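Local coordinates for plasmid pRiA4b Orf3-like domain-containing protein (PDB 2I1S), which is of unknown function but belongs to the plasmid pRiA4b ORF-3-like family, named after a plasmid open reading frame, at residues A[18-23]-A[135-140]; A[50-55]-A[105-110]; A[9-14]-A[24-29]. All coordinates share one frame; numbering follows the deposited sequence.

Interaction 1: residues A[18-23]-A[135-140]; sequences ITPQIW and GKRAAV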
loop_
_atom_site.group_PDB
_atom_site.type_symbol
_atom_site.label_atom_id
_atom_site.label_comp_id
_atom_site.label_asym_id
_atom_site.label_seq_id
_atom_site.Cartn_x
_atom_site.Cartn_y
_atom_site.Cartn_z
ATOM N N ILE A 18 -3.963 9.309 7.851
ATOM C CA ILE A 18 -4.037 8.813 9.241
ATOM C C ILE A 18 -2.707 9.193 9.928
ATOM O O ILE A 18 -1.623 8.980 9.353
ATOM C CB ILE A 18 -4.309 7.271 9.286
ATOM C CG1 ILE A 18 -5.802 6.994 9.136
ATOM C CG2 ILE A 18 -3.838 6.610 10.609
ATOM C CD1 ILE A 18 -6.033 5.809 8.291
ATOM N N THR A 19 -2.804 9.799 11.121
ATOM C CA THR A 19 -1.626 10.057 11.940
ATOM C C THR A 19 -1.860 9.466 13.354
ATOM O O THR A 19 -3.009 9.416 13.831
ATOM C CB THR A 19 -1.208 11.555 12.002
ATOM O OG1 THR A 19 -2.280 12.301 12.546
ATOM C CG2 THR A 19 -0.889 12.115 10.642
ATOM N N PRO A 20 -0.795 8.942 13.993
ATOM C CA PRO A 20 0.519 8.667 13.419
ATOM C C PRO A 20 0.465 7.855 12.112
ATOM O O PRO A 20 -0.505 7.118 11.858
ATOM C CB PRO A 20 1.206 7.855 14.526
ATOM C CG PRO A 20 0.579 8.278 15.766
ATOM C CD PRO A 20 -0.840 8.625 15.439
ATOM N N GLN A 21 1.523 7.953 11.323
ATOM C CA GLN A 21 1.625 7.298 10.024
ATOM C C GLN A 21 1.669 5.749 10.030
ATOM O O GLN A 21 2.366 5.134 10.802
ATOM C CB GLN A 21 2.804 7.891 9.263
ATOM C CG GLN A 21 2.970 7.370 7.875
ATOM C CD GLN A 21 4.130 8.004 7.179
ATOM O OE1 GLN A 21 5.285 7.765 7.519
ATOM N NE2 GLN A 21 3.838 8.836 6.204
ATOM N N ILE A 22 0.842 5.131 9.196
ATOM C CA ILE A 22 0.893 3.693 8.980
ATOM C C ILE A 22 1.739 3.511 7.713
ATOM O O ILE A 22 1.406 4.089 6.674
ATOM C CB ILE A 22 -0.524 3.091 8.752
ATOM C CG1 ILE A 22 -1.515 3.406 9.907
ATOM C CG2 ILE A 22 -0.440 1.611 8.457
ATOM C CD1 ILE A 22 -2.968 3.078 9.547
ATOM N N TRP A 23 2.848 2.766 7.808
ATOM C CA TRP A 23 3.750 2.586 6.654
ATOM C C TRP A 23 4.432 1.240 6.681
ATOM O O TRP A 23 4.484 0.584 7.727
ATOM C CB TRP A 23 4.809 3.701 6.540
ATOM C CG TRP A 23 5.770 3.770 7.744
ATOM C CD1 TRP A 23 5.586 4.507 8.876
ATOM C CD2 TRP A 23 6.987 3.033 7.937
ATOM N NE1 TRP A 23 6.603 4.303 9.740
ATOM C CE2 TRP A 23 7.480 3.388 9.211
ATOM C CE3 TRP A 23 7.694 2.072 7.173
ATOM C CZ2 TRP A 23 8.676 2.850 9.751
ATOM C CZ3 TRP A 23 8.883 1.548 7.695
ATOM C CH2 TRP A 23 9.384 1.971 8.978
ATOM N N GLY A 135 8.067 -1.619 9.118
ATOM C CA GLY A 135 6.730 -1.010 9.036
ATOM C C GLY A 135 6.319 -0.466 10.385
ATOM O O GLY A 135 6.939 -0.773 11.382
ATOM N N LYS A 136 5.290 0.365 10.419
ATOM C CA LYS A 136 4.759 0.815 11.694
ATOM C C LYS A 136 3.231 0.791 11.577
ATOM O O LYS A 136 2.705 1.211 10.554
ATOM C CB LYS A 136 5.220 2.233 11.993
ATOM C CG LYS A 136 5.536 2.526 13.425
ATOM C CD LYS A 136 6.823 1.903 13.866
ATOM C CE LYS A 136 6.989 2.030 15.363
ATOM N NZ LYS A 136 7.879 3.200 15.838
ATOM N N ARG A 137 2.577 0.287 12.632
ATOM C CA ARG A 137 1.142 0.351 12.900
ATOM C C ARG A 137 0.383 -0.742 12.170
ATOM O O ARG A 137 0.836 -1.234 11.137
ATOM C CB ARG A 137 0.546 1.724 12.606
ATOM C CG ARG A 137 1.302 2.872 13.264
ATOM C CD ARG A 137 0.442 4.069 13.395
ATOM N NE ARG A 137 -0.581 3.903 14.407
ATOM C CZ ARG A 137 -1.726 4.585 14.441
ATOM N NH1 ARG A 137 -2.002 5.468 13.484
ATOM N NH2 ARG A 137 -2.593 4.390 15.448
ATOM N N ALA A 138 -0.758 -1.135 12.720
ATOM C CA ALA A 138 -1.690 -2.004 11.999
ATOM C C ALA A 138 -2.254 -1.314 10.750
ATOM O O ALA A 138 -2.635 -0.146 10.781
ATOM C CB ALA A 138 -2.829 -2.444 12.929
ATOM N N ALA A 139 -2.290 -2.039 9.649
ATOM C CA ALA A 139 -3.014 -1.624 8.461
ATOM C C ALA A 139 -4.517 -1.405 8.734
ATOM O O ALA A 139 -5.115 -2.020 9.630
ATOM C CB ALA A 139 -2.809 -2.648 7.384
ATOM N N VAL A 140 -5.132 -0.494 7.986
ATOM C CA VAL A 140 -6.573 -0.256 8.184
ATOM C C VAL A 140 -7.310 -1.525 7.729
ATOM O O VAL A 140 -6.971 -2.092 6.682
ATOM C CB VAL A 140 -7.071 1.000 7.388
ATOM C CG1 VAL A 140 -6.374 2.287 7.891
ATOM C CG2 VAL A 140 -6.879 0.831 5.850
HETATM O O HOH W 1 -4.539 7.171 14.453
#
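The indole of Trp-23 lies flat over the backbone of Gly-135 and Lys-136: one face takes Gly-135 CA, 3.8 Å from the centroid of the six-membered ring and 20° off its normal, a CH-pi contact, while Lys-136 N lies above the same face. With CG between the backbone N and the carbonyl carbon (chi1 62°), the ring is swung across onto the neighbouring strand, and Trp-23 NE1 comes within 3.4 Å of Lys-136 CB. Lys-12 and Arg-25 add cation-pi contacts to this indole. The second flat group, the guanidinium of Arg-137, carries Pro-20 CD over one face and a water at its edge, in plane, which accepts from Arg-137 NH1 and donates to Thr-19 O. Arg-137 NH1 gives a hydrogen bond to Pro-20 O, 2.8 Å, bent to 138° and tilted from both the carbonyl and the guanidinium planes, while NH2 forms a salt bridge with Glu-179. Between the two groups the backbones pair as antiparallel strands: Lys-136 N donates to Trp-23 O at 2.8 Å and Trp-23 N to Lys-136 O at 3.2 Å. Beyond this pair, Ile-22 CG1 packs on Arg-137 CB, and Val-140 CG1 receives Ile-18 CD1 (3.6 Å) and Ile-22 CD1 (3.9 Å). Without the indole, as with an alanine here, the Gly-135 and Lys-136 backbone would probably lose its aromatic cover, and Lys-12 and Arg-25 their shared pi partner. Pro-20, preceded by a cis peptide bond, lies in the hairpin turn. Bonded through NH1 to Pro-20 O and the water and through NH2 to Glu-179, the buried guanidinium has its charge paired and its rotation probably fixed.

Interaction 2: residues A[50-55]-A[105-110]; sequences YHLHEF and YDFGDN
Tyr-105 reaches across to the chain of residues 50-53, its CG anti to the backbone N (chi1 168°). Its CB leaves on the same face of the sheet as that of His-53; His-53 CB lies 4.1 Å from Tyr-105 CD1, at the ring edge, and Leu-52 O is nearer still to CD1. Farther out, CE1 passes His-51 O and N; CZ nears His-51 CD2; and the tip, OH, accepts a hydrogen bond from Tyr-50 N at 2.9 Å and is also bonded to Glu-142. The imidazole of His-51 is layered between two groups: the carboxylate of Asp-106 stacks on one face, its plane 21° from the ring, and Tyr-50 CB covers the other. His-51 NE2 bonds to Asp-143. Next to the His-53/Tyr-105 pair, Asp-106 N donates to Leu-52 O (2.8 Å, 166°), and a water links Leu-52 N with Phe-107 N. Leu-52 CB sits over a face of the Phe-107 ring, 3.8 Å from its centroid. Asp-106 OD2 accepts from Gly-108 N at 3.0 Å, an Asx turn, and from Asp-109 N at 3.1 Å, extending it to an Asx motif that folds the connection between antiparallel strands 100-105 and 111-122 beside strand 53-58.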
loop_
_atom_site.group_PDB
_atom_site.type_symbol
_atom_site.label_atom_id
_atom_site.label_comp_id
_atom_site.label_asym_id
_atom_site.label_seq_id
_atom_site.Cartn_x
_atom_site.Cartn_y
_atom_site.Cartn_z
ATOM N N TYR A 50 -10.760 -7.076 -2.644
ATOM C CA TYR A 50 -12.203 -7.161 -2.851
ATOM C C TYR A 50 -12.674 -6.089 -3.810
ATOM O O TYR A 50 -13.761 -6.208 -4.422
ATOM C CB TYR A 50 -12.903 -6.820 -1.541
ATOM C CG TYR A 50 -12.860 -7.869 -0.465
ATOM C CD1 TYR A 50 -13.121 -9.188 -0.767
ATOM C CD2 TYR A 50 -12.631 -7.512 0.872
ATOM C CE1 TYR A 50 -13.117 -10.165 0.232
ATOM C CE2 TYR A 50 -12.647 -8.467 1.891
ATOM C CZ TYR A 50 -12.878 -9.794 1.555
ATOM O OH TYR A 50 -12.911 -10.774 2.502
ATOM N N HIS A 51 -11.884 -5.009 -3.888
ATOM C CA HIS A 51 -12.386 -3.761 -4.449
ATOM C C HIS A 51 -11.543 -3.372 -5.650
ATOM O O HIS A 51 -10.557 -4.039 -5.947
ATOM C CB HIS A 51 -12.362 -2.649 -3.390
ATOM C CG HIS A 51 -13.078 -2.998 -2.127
ATOM N ND1 HIS A 51 -14.459 -3.140 -2.060
ATOM C CD2 HIS A 51 -12.604 -3.281 -0.893
ATOM C CE1 HIS A 51 -14.798 -3.470 -0.823
ATOM N NE2 HIS A 51 -13.687 -3.565 -0.100
ATOM N N LEU A 52 -11.956 -2.287 -6.320
ATOM C CA LEU A 52 -11.211 -1.710 -7.425
ATOM C C LEU A 52 -9.980 -0.973 -6.908
ATOM O O LEU A 52 -9.962 -0.519 -5.766
ATOM C CB LEU A 52 -12.120 -0.808 -8.290
ATOM C CG LEU A 52 -13.354 -1.495 -8.868
ATOM C CD1 LEU A 52 -14.153 -0.546 -9.738
ATOM C CD2 LEU A 52 -13.017 -2.769 -9.655
ATOM N N HIS A 53 -8.955 -0.891 -7.756
ATOM C CA HIS A 53 -7.760 -0.090 -7.485
ATOM C C HIS A 53 -7.253 0.682 -8.722
ATOM O O HIS A 53 -7.656 0.407 -9.849
ATOM C CB HIS A 53 -6.650 -0.953 -6.872
ATOM C CG HIS A 53 -5.850 -1.681 -7.879
ATOM N ND1 HIS A 53 -6.183 -2.948 -8.310
ATOM C CD2 HIS A 53 -4.760 -1.307 -8.587
ATOM C CE1 HIS A 53 -5.311 -3.329 -9.229
ATOM N NE2 HIS A 53 -4.449 -2.346 -9.423
ATOM N N GLU A 54 -6.402 1.681 -8.510
ATOM C CA GLU A 54 -5.634 2.268 -9.606
ATOM C C GLU A 54 -4.451 3.053 -9.076
ATOM O O GLU A 54 -4.448 3.427 -7.911
ATOM C CB GLU A 54 -6.498 3.101 -10.562
ATOM C CG GLU A 54 -6.890 4.464 -10.079
ATOM C CD GLU A 54 -7.465 5.306 -11.218
ATOM O OE1 GLU A 54 -7.560 4.773 -12.352
ATOM O OE2 GLU A 54 -7.824 6.494 -10.977
ATOM N N PHE A 55 -3.439 3.208 -9.922
ATOM C CA PHE A 55 -2.294 4.050 -9.678
ATOM C C PHE A 55 -2.458 5.337 -10.514
ATOM O O PHE A 55 -3.028 5.307 -11.618
ATOM C CB PHE A 55 -0.991 3.364 -10.095
ATOM C CG PHE A 55 -0.748 2.019 -9.445
ATOM C CD1 PHE A 55 0.054 1.916 -8.307
ATOM C CD2 PHE A 55 -1.308 0.842 -9.987
ATOM C CE1 PHE A 55 0.280 0.672 -7.699
ATOM C CE2 PHE A 55 -1.085 -0.399 -9.393
ATOM C CZ PHE A 55 -0.277 -0.478 -8.223
ATOM N N TYR A 105 -7.180 2.242 -3.527
ATOM C CA TYR A 105 -7.813 0.954 -3.410
ATOM C C TYR A 105 -9.144 1.167 -2.670
ATOM O O TYR A 105 -9.175 1.821 -1.613
ATOM C CB TYR A 105 -6.894 -0.014 -2.649
ATOM C CG TYR A 105 -7.580 -1.301 -2.231
ATOM C CD1 TYR A 105 -8.082 -2.196 -3.209
ATOM C CD2 TYR A 105 -7.779 -1.612 -0.873
ATOM C CE1 TYR A 105 -8.740 -3.392 -2.852
ATOM C CE2 TYR A 105 -8.421 -2.802 -0.497
ATOM C CZ TYR A 105 -8.924 -3.690 -1.511
ATOM O OH TYR A 105 -9.573 -4.890 -1.191
ATOM N N ASP A 106 -10.235 0.616 -3.221
ATOM C CA ASP A 106 -11.594 0.763 -2.672
ATOM C C ASP A 106 -12.109 2.140 -3.013
ATOM O O ASP A 106 -11.770 3.114 -2.343
ATOM C CB ASP A 106 -11.658 0.523 -1.133
ATOM C CG ASP A 106 -13.092 0.291 -0.617
ATOM O OD1 ASP A 106 -13.269 -0.388 0.402
ATOM O OD2 ASP A 106 -14.062 0.776 -1.242
ATOM N N PHE A 107 -12.939 2.220 -4.045
ATOM C CA PHE A 107 -13.466 3.495 -4.523
ATOM C C PHE A 107 -14.635 3.993 -3.672
ATOM O O PHE A 107 -15.185 5.078 -3.943
ATOM C CB PHE A 107 -13.841 3.405 -6.036
ATOM C CG PHE A 107 -12.640 3.140 -6.938
ATOM C CD1 PHE A 107 -11.329 3.202 -6.420
ATOM C CD2 PHE A 107 -12.811 2.875 -8.289
ATOM C CE1 PHE A 107 -10.225 2.966 -7.210
ATOM C CE2 PHE A 107 -11.699 2.640 -9.111
ATOM C CZ PHE A 107 -10.411 2.678 -8.579
ATOM N N GLY A 108 -15.020 3.209 -2.661
ATOM C CA GLY A 108 -15.979 3.665 -1.637
ATOM C C GLY A 108 -15.264 4.261 -0.423
ATOM O O GLY A 108 -15.402 5.447 -0.113
ATOM N N ASP A 109 -14.472 3.444 0.262
ATOM C CA ASP A 109 -13.681 3.917 1.397
ATOM C C ASP A 109 -12.529 4.847 0.978
ATOM O O ASP A 109 -12.099 5.684 1.782
ATOM C CB ASP A 109 -13.122 2.735 2.218
ATOM C CG ASP A 109 -14.155 2.108 3.169
ATOM O OD1 ASP A 109 -15.380 2.341 3.039
ATOM O OD2 ASP A 109 -13.726 1.368 4.077
ATOM N N ASN A 110 -12.030 4.693 -0.248
ATOM C CA ASN A 110 -11.041 5.602 -0.857
ATOM C C ASN A 110 -9.704 5.569 -0.082
ATOM O O ASN A 110 -9.203 6.577 0.423
ATOM C CB ASN A 110 -11.647 7.020 -1.060
ATOM C CG ASN A 110 -10.730 7.980 -1.896
ATOM O OD1 ASN A 110 -10.038 7.563 -2.835
ATOM N ND2 ASN A 110 -10.738 9.279 -1.532
HETATM O O HOH W 2 -14.073 -0.247 -5.213
#

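Interaction 3: residues A[9-14]-A[24-29]; sequences YHLKLS and RRIQVP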
loop_
_atom_site.group_PDB
_atom_site.type_symbol
_atom_site.label_atom_id
_atom_site.label_comp_id
_atom_site.label_asym_id
_atom_site.label_seq_id
_atom_site.Cartn_x
_atom_site.Cartn_y
_atom_site.Cartn_z
ATOM N N TYR A 9 14.054 -2.107 -6.259
ATOM C CA TYR A 9 13.512 -0.817 -5.843
ATOM C C TYR A 9 13.119 -0.885 -4.356
ATOM O O TYR A 9 12.278 -1.710 -3.980
ATOM C CB TYR A 9 12.301 -0.483 -6.725
ATOM C CG TYR A 9 12.623 -0.177 -8.197
ATOM C CD1 TYR A 9 13.930 -0.319 -8.703
ATOM C CD2 TYR A 9 11.613 0.272 -9.075
ATOM C CE1 TYR A 9 14.237 -0.022 -10.036
ATOM C CE2 TYR A 9 11.897 0.574 -10.406
ATOM C CZ TYR A 9 13.223 0.424 -10.888
ATOM O OH TYR A 9 13.527 0.711 -12.228
ATOM N N HIS A 10 13.745 -0.034 -3.525
ATOM C CA HIS A 10 13.360 0.164 -2.121
ATOM C C HIS A 10 12.257 1.234 -2.034
ATOM O O HIS A 10 12.514 2.446 -2.256
ATOM C CB HIS A 10 14.561 0.563 -1.255
ATOM C CG HIS A 10 15.724 -0.379 -1.368
ATOM N ND1 HIS A 10 16.405 -0.861 -0.269
ATOM C CD2 HIS A 10 16.326 -0.936 -2.450
ATOM C CE1 HIS A 10 17.375 -1.671 -0.666
ATOM N NE2 HIS A 10 17.343 -1.738 -1.986
ATOM N N LEU A 11 11.036 0.770 -1.717
ATOM C CA LEU A 11 9.830 1.594 -1.771
ATOM C C LEU A 11 9.334 1.877 -0.377
ATOM O O LEU A 11 9.331 0.972 0.450
ATOM C CB LEU A 11 8.722 0.849 -2.548
ATOM C CG LEU A 11 9.023 0.511 -4.013
ATOM C CD1 LEU A 11 7.850 -0.277 -4.624
ATOM C CD2 LEU A 11 9.380 1.765 -4.894
ATOM N N LYS A 12 8.918 3.106 -0.087
ATOM C CA LYS A 12 8.080 3.300 1.098
ATOM C C LYS A 12 6.636 3.410 0.670
ATOM O O LYS A 12 6.330 4.006 -0.364
ATOM C CB LYS A 12 8.481 4.523 1.896
ATOM C CG LYS A 12 7.845 4.588 3.271
ATOM C CD LYS A 12 8.256 5.861 3.961
ATOM C CE LYS A 12 7.427 6.016 5.229
ATOM N NZ LYS A 12 7.574 7.331 5.902
ATOM N N LEU A 13 5.761 2.777 1.446
ATOM C CA LEU A 13 4.306 2.801 1.234
ATOM C C LEU A 13 3.653 3.375 2.466
ATOM O O LEU A 13 3.836 2.827 3.566
ATOM C CB LEU A 13 3.754 1.403 1.029
ATOM C CG LEU A 13 4.519 0.454 0.096
ATOM C CD1 LEU A 13 3.791 -0.871 0.009
ATOM C CD2 LEU A 13 4.739 1.050 -1.281
ATOM N N SER A 14 2.917 4.478 2.308
ATOM C CA SER A 14 2.239 5.090 3.447
ATOM C C SER A 14 0.762 5.307 3.181
ATOM O O SER A 14 0.371 5.827 2.138
ATOM C CB SER A 14 2.929 6.399 3.905
ATOM O OG SER A 14 2.490 7.559 3.203
ATOM N N ARG A 24 4.932 0.852 5.503
ATOM C CA ARG A 24 5.738 -0.365 5.268
ATOM C C ARG A 24 6.874 -0.045 4.321
ATOM O O ARG A 24 6.748 0.809 3.419
ATOM C CB ARG A 24 4.909 -1.474 4.614
ATOM C CG ARG A 24 3.525 -1.572 5.135
ATOM C CD ARG A 24 3.589 -2.239 6.456
ATOM N NE ARG A 24 2.296 -2.708 6.980
ATOM C CZ ARG A 24 1.711 -2.182 8.039
ATOM N NH1 ARG A 24 0.635 -2.731 8.506
ATOM N NH2 ARG A 24 2.214 -1.107 8.631
ATOM N N ARG A 25 8.001 -0.695 4.515
ATOM C CA ARG A 25 9.081 -0.563 3.530
ATOM C C ARG A 25 9.264 -1.926 2.872
ATOM O O ARG A 25 9.325 -2.932 3.551
ATOM C CB ARG A 25 10.383 0.005 4.175
ATOM C CG ARG A 25 10.656 1.436 3.762
ATOM C CD ARG A 25 11.925 2.055 4.384
ATOM N NE ARG A 25 11.458 2.780 5.540
ATOM C CZ ARG A 25 11.349 4.091 5.678
ATOM N NH1 ARG A 25 11.785 4.931 4.772
ATOM N NH2 ARG A 25 10.820 4.552 6.785
ATOM N N ILE A 26 9.249 -1.965 1.553
ATOM C CA ILE A 26 9.424 -3.225 0.826
ATOM C C ILE A 26 10.471 -3.059 -0.268
ATOM O O ILE A 26 10.682 -1.940 -0.763
ATOM C CB ILE A 26 8.088 -3.757 0.189
ATOM C CG1 ILE A 26 7.596 -2.837 -0.951
ATOM C CG2 ILE A 26 7.030 -4.068 1.278
ATOM C CD1 ILE A 26 6.368 -3.380 -1.780
ATOM N N GLN A 27 11.120 -4.159 -0.660
ATOM C CA GLN A 27 11.982 -4.117 -1.854
ATOM C C GLN A 27 11.405 -5.009 -2.965
ATOM O O GLN A 27 11.064 -6.178 -2.735
ATOM C CB GLN A 27 13.405 -4.499 -1.506
ATOM C CG GLN A 27 14.035 -3.643 -0.398
ATOM C CD GLN A 27 15.390 -4.165 0.015
ATOM O OE1 GLN A 27 16.015 -4.905 -0.745
ATOM N NE2 GLN A 27 15.865 -3.783 1.212
ATOM N N VAL A 28 11.281 -4.466 -4.168
ATOM C CA VAL A 28 10.694 -5.248 -5.267
ATOM C C VAL A 28 11.659 -5.421 -6.464
ATOM O O VAL A 28 12.492 -4.557 -6.688
ATOM C CB VAL A 28 9.312 -4.655 -5.733
ATOM C CG1 VAL A 28 8.295 -4.769 -4.627
ATOM C CG2 VAL A 28 9.450 -3.213 -6.175
ATOM N N PRO A 29 11.553 -6.550 -7.216
ATOM C CA PRO A 29 12.320 -6.651 -8.451
ATOM C C PRO A 29 12.056 -5.457 -9.359
ATOM O O PRO A 29 10.894 -5.002 -9.483
ATOM C CB PRO A 29 11.788 -7.949 -9.102
ATOM C CG PRO A 29 11.349 -8.789 -7.943
ATOM C CD PRO A 29 10.776 -7.784 -6.958
#
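His-10 and Gln-27 lie side by side, with ring and amide planes 24° apart and stacked. Gln-27 CG lies 3.8 Å from the imidazole centroid, over its face, and CD follows over the rim. Beside this pair, the extended chain of Lys-12 runs over the Arg-25 guanidinium, Lys-12 CD 3.7 Å from Arg-25 NH1; the two cationic ends stay 4.4 Å apart, Lys-12 NZ to Arg-25 NH2. Across the other face of the sheet Leu-11 CD1 meets Val-28 CG2 at 3.7 Å, and Leu-13 CD1 touches Ile-26 CD1 at 4.0 Å. Ile-26 CG1 stands between the backbone N and the carbonyl carbon (chi1 67°), which brings CD1 toward Leu-13. Six backbone hydrogen bonds, two each at Tyr-9/Val-28, Leu-11/Ile-26 and Leu-13/Arg-24, hold these side chains in register as a regular antiparallel beta hairpin of strands 7-15 and 22-29. The straightest runs from Leu-11 N to Ile-26 O, 2.9 Å at 175°. Helix 34-44 covers the apolar face, with Leu-37 on Leu-11, Ala-40 on Ile-26 and Val-44 on both Leu-13 and Ile-26; Val-44 O also accepts from Arg-24 NE. On the polar face Glu-118 forms a salt bridge with Arg-25, and Gln-21 accepts from Lys-12 NZ.

All three contacts reach one mixed sheet. Interactions 1 and 3 share strand 22-29, which pairs with 7-15 on one side and 131-136 on the other; their centres are 15 Å apart and they touch, among other places, where Arg-137 O meets Arg-24 NH2. Interaction 2 lies across the chain's centre from interaction 3, their centres 20 Å apart, and 18 Å from that of interaction 1, touching neither. Along the chain, interaction 3 closes a local hairpin before interaction 2 opens, while interaction 1 joins that hairpin's turn to a much later segment and encloses interaction 2. Strands from near and distant parts of the sequence thereby meet in a single sheet.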